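Long-range contact in 2-dehydro-3-deoxy-d-gluconate/2-dehydro-3-deoxy-phosphogluconate aldolase (PDB 4UXD), which is an aldolase of the dihydrodipicolinate synthetase family, a (beta/alpha)8-barrel enzyme with four chains in its assembly: residues A[24-36]-A[221-235]. Numbering follows the deposited sequence.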
ATOM      1  N   MET A  24     -30.966 -11.678  20.016  1.00 65.06           N
ATOM      2  CA  MET A  24     -30.595 -10.517  19.151  1.00 63.34           C
ATOM      3  C   MET A  24     -29.428  -9.751  19.781  1.00 53.28           C
ATOM      4  O   MET A  24     -29.507  -9.308  20.931  1.00 43.83           O
ATOM      5  CB  MET A  24     -31.798  -9.596  18.946  1.00 44.33           C
ATOM      6  CG  MET A  24     -31.749  -8.778  17.665  1.00 63.92           C
ATOM      7  SD  MET A  24     -33.217  -7.733  17.458  1.00 93.00           S
ATOM      8  CE  MET A  24     -33.038  -7.196  15.762  1.00 50.98           C
ATOM      9  N   TYR A  25     -28.339  -9.617  19.026  1.00 42.51           N
ATOM     10  CA  TYR A  25     -27.153  -8.934  19.519  1.00 36.20           C
ATOM     11  C   TYR A  25     -27.199  -7.470  19.123  1.00 30.00           C
ATOM     12  O   TYR A  25     -27.466  -7.132  17.976  1.00 29.96           O
ATOM     13  CB  TYR A  25     -25.876  -9.588  18.987  1.00 37.20           C
ATOM     14  CG  TYR A  25     -25.698 -11.025  19.423  1.00 36.52           C
ATOM     15  CD1 TYR A  25     -25.248 -11.334  20.697  1.00 31.69           C
ATOM     16  CD2 TYR A  25     -25.976 -12.074  18.554  1.00 40.41           C
ATOM     17  CE1 TYR A  25     -25.084 -12.642  21.094  1.00 33.47           C
ATOM     18  CE2 TYR A  25     -25.819 -13.385  18.949  1.00 44.52           C
ATOM     19  CZ  TYR A  25     -25.377 -13.663  20.219  1.00 33.96           C
ATOM     20  OH  TYR A  25     -25.218 -14.969  20.611  1.00 39.72           O
ATOM     21  N   LYS A  26     -26.955  -6.605  20.096  1.00 26.76           N
ATOM     22  CA  LYS A  26     -26.937  -5.169  19.875  1.00 39.09           C
ATOM     23  C   LYS A  26     -26.432  -4.535  21.166  1.00 36.03           C
ATOM     24  O   LYS A  26     -26.403  -5.193  22.203  1.00 38.25           O
ATOM     25  CB  LYS A  26     -28.329  -4.653  19.434  1.00 44.45           C
ATOM     26  CG  LYS A  26     -29.251  -3.998  20.475  1.00 45.88           C
ATOM     27  CD  LYS A  26     -30.332  -4.931  21.015  1.00 65.48           C
ATOM     28  CE  LYS A  26     -31.151  -5.601  19.911  1.00 75.84           C
ATOM     29  NZ  LYS A  26     -31.373  -4.737  18.717  1.00 72.61           N
ATOM     30  N   GLY A  27     -26.004  -3.278  21.103  1.00 38.10           N
ATOM     31  CA  GLY A  27     -25.460  -2.604  22.274  1.00 37.88           C
ATOM     32  C   GLY A  27     -23.940  -2.514  22.283  1.00 34.56           C
ATOM     33  O   GLY A  27     -23.294  -2.558  21.234  1.00 24.21           O
ATOM     34  N   ILE A  28     -23.377  -2.409  23.485  1.00 34.12           N
ATOM     35  CA  ILE A  28     -21.965  -2.129  23.668  1.00 22.01           C
ATOM     36  C   ILE A  28     -21.183  -3.347  24.116  1.00 25.76           C
ATOM     37  O   ILE A  28     -21.487  -3.977  25.128  1.00 25.20           O
ATOM     38  CB  ILE A  28     -21.766  -1.001  24.682  1.00 34.25           C
ATOM     39  CG1 ILE A  28     -22.494   0.262  24.199  1.00 29.74           C
ATOM     40  CG2 ILE A  28     -20.265  -0.719  24.911  1.00 32.65           C
ATOM     41  CD1 ILE A  28     -22.020   0.772  22.864  1.00 25.76           C
ATOM     42  N   VAL A  29     -20.169  -3.662  23.323  1.00 26.65           N
ATOM     43  CA  VAL A  29     -19.315  -4.816  23.518  1.00 22.77           C
ATOM     44  C   VAL A  29     -17.942  -4.342  23.957  1.00 20.19           C
ATOM     45  O   VAL A  29     -17.334  -3.547  23.242  1.00 16.77           O
ATOM     46  CB  VAL A  29     -19.174  -5.620  22.210  1.00 23.62           C
ATOM     47  CG1 VAL A  29     -18.251  -6.830  22.397  1.00 31.71           C
ATOM     48  CG2 VAL A  29     -20.524  -6.030  21.696  1.00 21.81           C
ATOM     49  N   CYS A  30     -17.435  -4.811  25.104  1.00 21.83           N
ATOM     50  CA  CYS A  30     -16.046  -4.492  25.461  1.00 21.70           C
ATOM     51  C   CYS A  30     -15.046  -5.518  24.929  1.00 26.18           C
ATOM     52  O   CYS A  30     -15.038  -6.668  25.363  1.00 24.29           O
ATOM     53  CB  CYS A  30     -15.863  -4.376  26.958  1.00 19.91           C
ATOM     54  SG  CYS A  30     -14.110  -4.160  27.393  1.00 21.39           S
ATOM     55  N   PRO A  31     -14.183  -5.104  23.988  1.00 23.25           N
ATOM     56  CA  PRO A  31     -13.097  -6.020  23.640  1.00 25.14           C
ATOM     57  C   PRO A  31     -12.044  -5.952  24.743  1.00 24.70           C
ATOM     58  O   PRO A  31     -11.219  -5.028  24.788  1.00 15.65           O
ATOM     59  CB  PRO A  31     -12.597  -5.485  22.300  1.00 23.82           C
ATOM     60  CG  PRO A  31     -12.853  -4.023  22.360  1.00 21.78           C
ATOM     61  CD  PRO A  31     -14.037  -3.808  23.317  1.00 19.89           C
ATOM     62  N   MET A  32     -12.126  -6.915  25.657  1.00 22.17           N
ATOM     63  CA  MET A  32     -11.359  -6.884  26.899  1.00 23.14           C
ATOM     64  C   MET A  32      -9.858  -6.931  26.669  1.00 26.73           C
ATOM     65  O   MET A  32      -9.371  -7.729  25.864  1.00 20.33           O
ATOM     66  CB  MET A  32     -11.742  -8.060  27.796  1.00 28.45           C
ATOM     67  CG  MET A  32     -13.204  -8.115  28.192  1.00 40.54           C
ATOM     68  SD  MET A  32     -13.584  -9.573  29.188  1.00 34.63           S
ATOM     69  CE  MET A  32     -12.569  -9.247  30.630  1.00 37.18           C
ATOM     70  N   ILE A  33      -9.120  -6.090  27.389  1.00 23.54           N
ATOM     71  CA  ILE A  33      -7.694  -6.334  27.528  1.00 25.30           C
ATOM     72  C   ILE A  33      -7.518  -7.583  28.376  1.00 24.97           C
ATOM     73  O   ILE A  33      -8.400  -7.958  29.148  1.00 24.58           O
ATOM     74  CB  ILE A  33      -6.940  -5.161  28.181  1.00 25.93           C
ATOM     75  CG1 ILE A  33      -7.532  -4.844  29.558  1.00 29.27           C
ATOM     76  CG2 ILE A  33      -6.978  -3.936  27.274  1.00 22.50           C
ATOM     77  CD1 ILE A  33      -6.680  -3.919  30.385  1.00 26.92           C
ATOM     78  N   THR A  34      -6.372  -8.221  28.232  1.00 28.64           N
ATOM     79  CA  THR A  34      -5.976  -9.300  29.126  1.00 30.30           C
ATOM     80  C   THR A  34      -4.959  -8.775  30.154  1.00 30.14           C
ATOM     81  O   THR A  34      -3.764  -8.722  29.849  1.00 24.49           O
ATOM     82  CB  THR A  34      -5.369 -10.447  28.322  1.00 25.36           C
ATOM     83  OG1 THR A  34      -6.219 -10.736  27.212  1.00 23.84           O
ATOM     84  CG2 THR A  34      -5.189 -11.685  29.177  1.00 32.52           C
ATOM     85  N   PRO A  35      -5.418  -8.380  31.364  1.00 26.63           N
ATOM     86  CA  PRO A  35      -4.488  -7.767  32.325  1.00 27.98           C
ATOM     87  C   PRO A  35      -3.288  -8.659  32.651  1.00 28.81           C
ATOM     88  O   PRO A  35      -3.458  -9.875  32.768  1.00 29.17           O
ATOM     89  CB  PRO A  35      -5.360  -7.542  33.565  1.00 27.72           C
ATOM     90  CG  PRO A  35      -6.744  -7.459  33.049  1.00 30.46           C
ATOM     91  CD  PRO A  35      -6.784  -8.446  31.907  1.00 33.27           C
ATOM     92  N   LEU A  36      -2.104  -8.056  32.762  1.00 23.49           N
ATOM     93  CA  LEU A  36      -0.865  -8.791  33.008  1.00 29.49           C
ATOM     94  C   LEU A  36      -0.099  -8.287  34.241  1.00 34.22           C
ATOM     95  O   LEU A  36      -0.070  -7.084  34.547  1.00 30.24           O
ATOM     96  CB  LEU A  36       0.064  -8.713  31.790  1.00 27.18           C
ATOM     97  CG  LEU A  36      -0.459  -9.118  30.406  1.00 28.51           C
ATOM     98  CD1 LEU A  36       0.598  -8.776  29.343  1.00 23.04           C
ATOM     99  CD2 LEU A  36      -0.831 -10.606  30.351  1.00 27.61           C
ATOM    100  N   SER A 221     -25.945  -2.106  14.726  1.00 29.98           N
ATOM    101  CA  SER A 221     -26.522  -2.735  15.915  1.00 37.34           C
ATOM    102  C   SER A 221     -25.825  -2.278  17.200  1.00 34.46           C
ATOM    103  O   SER A 221     -26.344  -2.485  18.294  1.00 35.00           O
ATOM    104  CB  SER A 221     -26.457  -4.258  15.804  1.00 25.36           C
ATOM    105  OG  SER A 221     -26.824  -4.679  14.505  1.00 28.38           O
ATOM    106  N   GLY A 222     -24.663  -1.644  17.062  1.00 29.02           N
ATOM    107  CA  GLY A 222     -23.912  -1.144  18.205  1.00 30.79           C
ATOM    108  C   GLY A 222     -22.415  -1.141  17.933  1.00 33.31           C
ATOM    109  O   GLY A 222     -21.983  -1.234  16.782  1.00 29.73           O
ATOM    110  N   GLY A 223     -21.619  -1.040  18.990  1.00 29.10           N
ATOM    111  CA  GLY A 223     -20.178  -0.996  18.840  1.00 28.91           C
ATOM    112  C   GLY A 223     -19.408  -2.012  19.660  1.00 27.79           C
ATOM    113  O   GLY A 223     -19.867  -2.469  20.705  1.00 29.53           O
ATOM    114  N   VAL A 224     -18.229  -2.365  19.157  1.00 25.57           N
ATOM    115  CA  VAL A 224     -17.198  -3.051  19.931  1.00 25.93           C
ATOM    116  C   VAL A 224     -16.077  -2.052  20.174  1.00 28.89           C
ATOM    117  O   VAL A 224     -15.335  -1.718  19.236  1.00 23.29           O
ATOM    118  CB  VAL A 224     -16.631  -4.293  19.201  1.00 30.75           C
ATOM    119  CG1 VAL A 224     -15.732  -5.105  20.136  1.00 24.79           C
ATOM    120  CG2 VAL A 224     -17.744  -5.156  18.674  1.00 27.26           C
ATOM    121  N   CYS A 225     -15.955  -1.582  21.418  1.00 19.08           N
ATOM    122  CA  CYS A 225     -15.178  -0.386  21.708  1.00 17.96           C
ATOM    123  C   CYS A 225     -14.186  -0.547  22.850  1.00 16.54           C
ATOM    124  O   CYS A 225     -14.571  -0.571  24.007  1.00 19.22           O
ATOM    125  CB  CYS A 225     -16.140   0.756  22.023  1.00 20.58           C
ATOM    126  SG  CYS A 225     -17.368   1.045  20.738  1.00 25.05           S
ATOM    127  N   GLY A 226     -12.902  -0.602  22.518  1.00 16.37           N
ATOM    128  CA  GLY A 226     -11.862  -0.841  23.501  1.00 27.15           C
ATOM    129  C   GLY A 226     -11.769   0.174  24.636  1.00 31.98           C
ATOM    130  O   GLY A 226     -11.303  -0.151  25.726  1.00 29.88           O
ATOM    131  N   THR A 227     -12.191   1.406  24.393  1.00 26.46           N
ATOM    132  CA  THR A 227     -12.117   2.421  25.429  1.00 30.32           C
ATOM    133  C   THR A 227     -13.018   2.107  26.631  1.00 32.38           C
ATOM    134  O   THR A 227     -12.864   2.718  27.689  1.00 34.37           O
ATOM    135  CB  THR A 227     -12.499   3.800  24.885  1.00 32.46           C
ATOM    136  OG1 THR A 227     -13.873   3.795  24.459  1.00 24.75           O
ATOM    137  CG2 THR A 227     -11.572   4.179  23.739  1.00 24.49           C
ATOM    138  N   THR A 228     -13.941   1.162  26.482  1.00 17.07           N
ATOM    139  CA  THR A 228     -14.807   0.788  27.596  1.00 30.89           C
ATOM    140  C   THR A 228     -14.033   0.051  28.701  1.00 32.26           C
ATOM    141  O   THR A 228     -14.559  -0.165  29.781  1.00 19.57           O
ATOM    142  CB  THR A 228     -15.992  -0.090  27.139  1.00 26.58           C
ATOM    143  OG1 THR A 228     -15.509  -1.315  26.570  1.00 23.57           O
ATOM    144  CG2 THR A 228     -16.826   0.651  26.119  1.00 29.30           C
ATOM    145  N   ASN A 229     -12.782  -0.310  28.434  1.00 21.78           N
ATOM    146  CA  ASN A 229     -11.951  -0.941  29.442  1.00 29.02           C
ATOM    147  C   ASN A 229     -11.640  -0.003  30.620  1.00 35.94           C
ATOM    148  O   ASN A 229     -11.212  -0.454  31.679  1.00 33.01           O
ATOM    149  CB  ASN A 229     -10.641  -1.428  28.816  1.00 28.23           C
ATOM    150  CG  ASN A 229     -10.797  -2.731  28.078  1.00 25.87           C
ATOM    151  OD1 ASN A 229     -10.778  -3.801  28.684  1.00 20.58           O
ATOM    152  ND2 ASN A 229     -10.947  -2.655  26.757  1.00 23.73           N
ATOM    153  N   PHE A 230     -11.848   1.297  30.430  1.00 34.62           N
ATOM    154  CA  PHE A 230     -11.490   2.284  31.441  1.00 30.04           C
ATOM    155  C   PHE A 230     -12.230   3.605  31.251  1.00 30.27           C
ATOM    156  O   PHE A 230     -11.877   4.612  31.848  1.00 35.18           O
ATOM    157  CB  PHE A 230      -9.985   2.524  31.417  1.00 39.84           C
ATOM    158  CG  PHE A 230      -9.407   2.522  30.040  1.00 34.77           C
ATOM    159  CD1 PHE A 230      -9.492   3.643  29.240  1.00 36.41           C
ATOM    160  CD2 PHE A 230      -8.810   1.382  29.530  1.00 34.00           C
ATOM    161  CE1 PHE A 230      -8.973   3.626  27.967  1.00 38.41           C
ATOM    162  CE2 PHE A 230      -8.291   1.362  28.262  1.00 29.54           C
ATOM    163  CZ  PHE A 230      -8.369   2.480  27.479  1.00 31.13           C
ATOM    164  N   SER A 231     -13.271   3.587  30.433  1.00 31.87           N
ATOM    165  CA  SER A 231     -14.069   4.776  30.190  1.00 31.03           C
ATOM    166  C   SER A 231     -15.513   4.403  29.876  1.00 38.39           C
ATOM    167  O   SER A 231     -15.772   3.486  29.094  1.00 37.04           O
ATOM    168  CB  SER A 231     -13.470   5.587  29.050  1.00 26.39           C
ATOM    169  OG  SER A 231     -14.229   6.748  28.812  1.00 24.50           O
ATOM    170  N   ASP A 232     -16.449   5.107  30.505  1.00 35.45           N
ATOM    171  CA  ASP A 232     -17.871   4.878  30.278  1.00 46.87           C
ATOM    172  C   ASP A 232     -18.417   5.717  29.105  1.00 44.98           C
ATOM    173  O   ASP A 232     -19.596   5.599  28.744  1.00 36.43           O
ATOM    174  CB  ASP A 232     -18.657   5.201  31.552  1.00 47.09           C
ATOM    175  CG  ASP A 232     -18.574   6.683  31.930  1.00 52.40           C
ATOM    176  OD1 ASP A 232     -17.598   7.355  31.522  1.00 49.78           O
ATOM    177  OD2 ASP A 232     -19.481   7.177  32.632  1.00 41.88           O
ATOM    178  N   GLY A 233     -17.559   6.563  28.533  1.00 36.70           N
ATOM    179  CA  GLY A 233     -17.942   7.466  27.453  1.00 37.84           C
ATOM    180  C   GLY A 233     -18.776   6.829  26.356  1.00 36.01           C
ATOM    181  O   GLY A 233     -19.871   7.293  26.049  1.00 35.79           O
ATOM    182  N   ILE A 234     -18.267   5.750  25.777  1.00 37.95           N
ATOM    183  CA  ILE A 234     -18.995   5.029  24.744  1.00 34.56           C
ATOM    184  C   ILE A 234     -20.365   4.556  25.209  1.00 30.86           C
ATOM    185  O   ILE A 234     -21.303   4.544  24.417  1.00 33.95           O
ATOM    186  CB  ILE A 234     -18.188   3.813  24.243  1.00 37.34           C
ATOM    187  CG1 ILE A 234     -17.138   4.266  23.230  1.00 30.58           C
ATOM    188  CG2 ILE A 234     -19.097   2.736  23.608  1.00 25.58           C
ATOM    189  CD1 ILE A 234     -17.709   4.798  21.926  1.00 39.00           C
ATOM    190  N   VAL A 235     -20.501   4.160  26.471  1.00 28.54           N
ATOM    191  CA  VAL A 235     -21.781   3.606  26.925  1.00 37.34           C
ATOM    192  C   VAL A 235     -22.847   4.692  27.158  1.00 40.87           C
ATOM    193  O   VAL A 235     -24.019   4.500  26.799  1.00 30.24           O
ATOM    194  CB  VAL A 235     -21.612   2.779  28.200  1.00 35.58           C
ATOM    195  CG1 VAL A 235     -22.969   2.223  28.664  1.00 39.99           C
ATOM    196  CG2 VAL A 235     -20.641   1.651  27.949  1.00 28.61           C
TER
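Asn229 ND2 donates to two carbonyls, and the bond that crosses the contact, to Pro31 O, is almost straight (170°). The two segments carry the first and last strands of the (beta/alpha)8 barrel, 27-31 and 222-224, and their parallel pairing closes it. The second bond of Asn229 ND2 stays within its own 3-10 turn and runs to Gly226 O at 2.7 Å. Both acceptors lie close to the amide plane, which fixes the rotation of the carboxamide. Its other end, OD1, accepts from Ile33 N at 3.1 Å, with the donor above the carbonyl plane. An asparagine suits this buried place because one short side chain both gives and takes hydrogen bonds, tying the backbone of Pro31 and Ile33 to the 3-10 turn 226-229.

Val29 bonds to the residues on either side of Val224: its N donates to Gly223 O (2.9 Å), while its O accepts from Cys225 N. Gly27 N likewise donates to Ser221 O, but the return bond from Gly223 N to Gly27 O is weak. Gly222 has no side chain, and its CA comes within 3.4 Å of Gly27 O in a CA-H...O contact, at backbone angles that suit glycine.

Side chains alternate between the two faces. Val29 and Val224 point into the barrel, both with CG1 anti to the backbone N, and these methyls meet; Pro31 CG joins Val224 CG1, and Phe63 flanks Val29 and Pro31. Outward, branched Ile28 meets the start of helix 233-240, its CD1 touching Ile234 CG2 at 3.6 Å and its CG2 reaching Val235 CG2. Leu54 of helix 44-56 touches Cys30. The hydroxyl of Thr228 is turned back between its own backbone N and carbonyl carbon (chi1 62°), where OG1 donates to Cys225 O at 2.8 Å while lying against Cys30 CB.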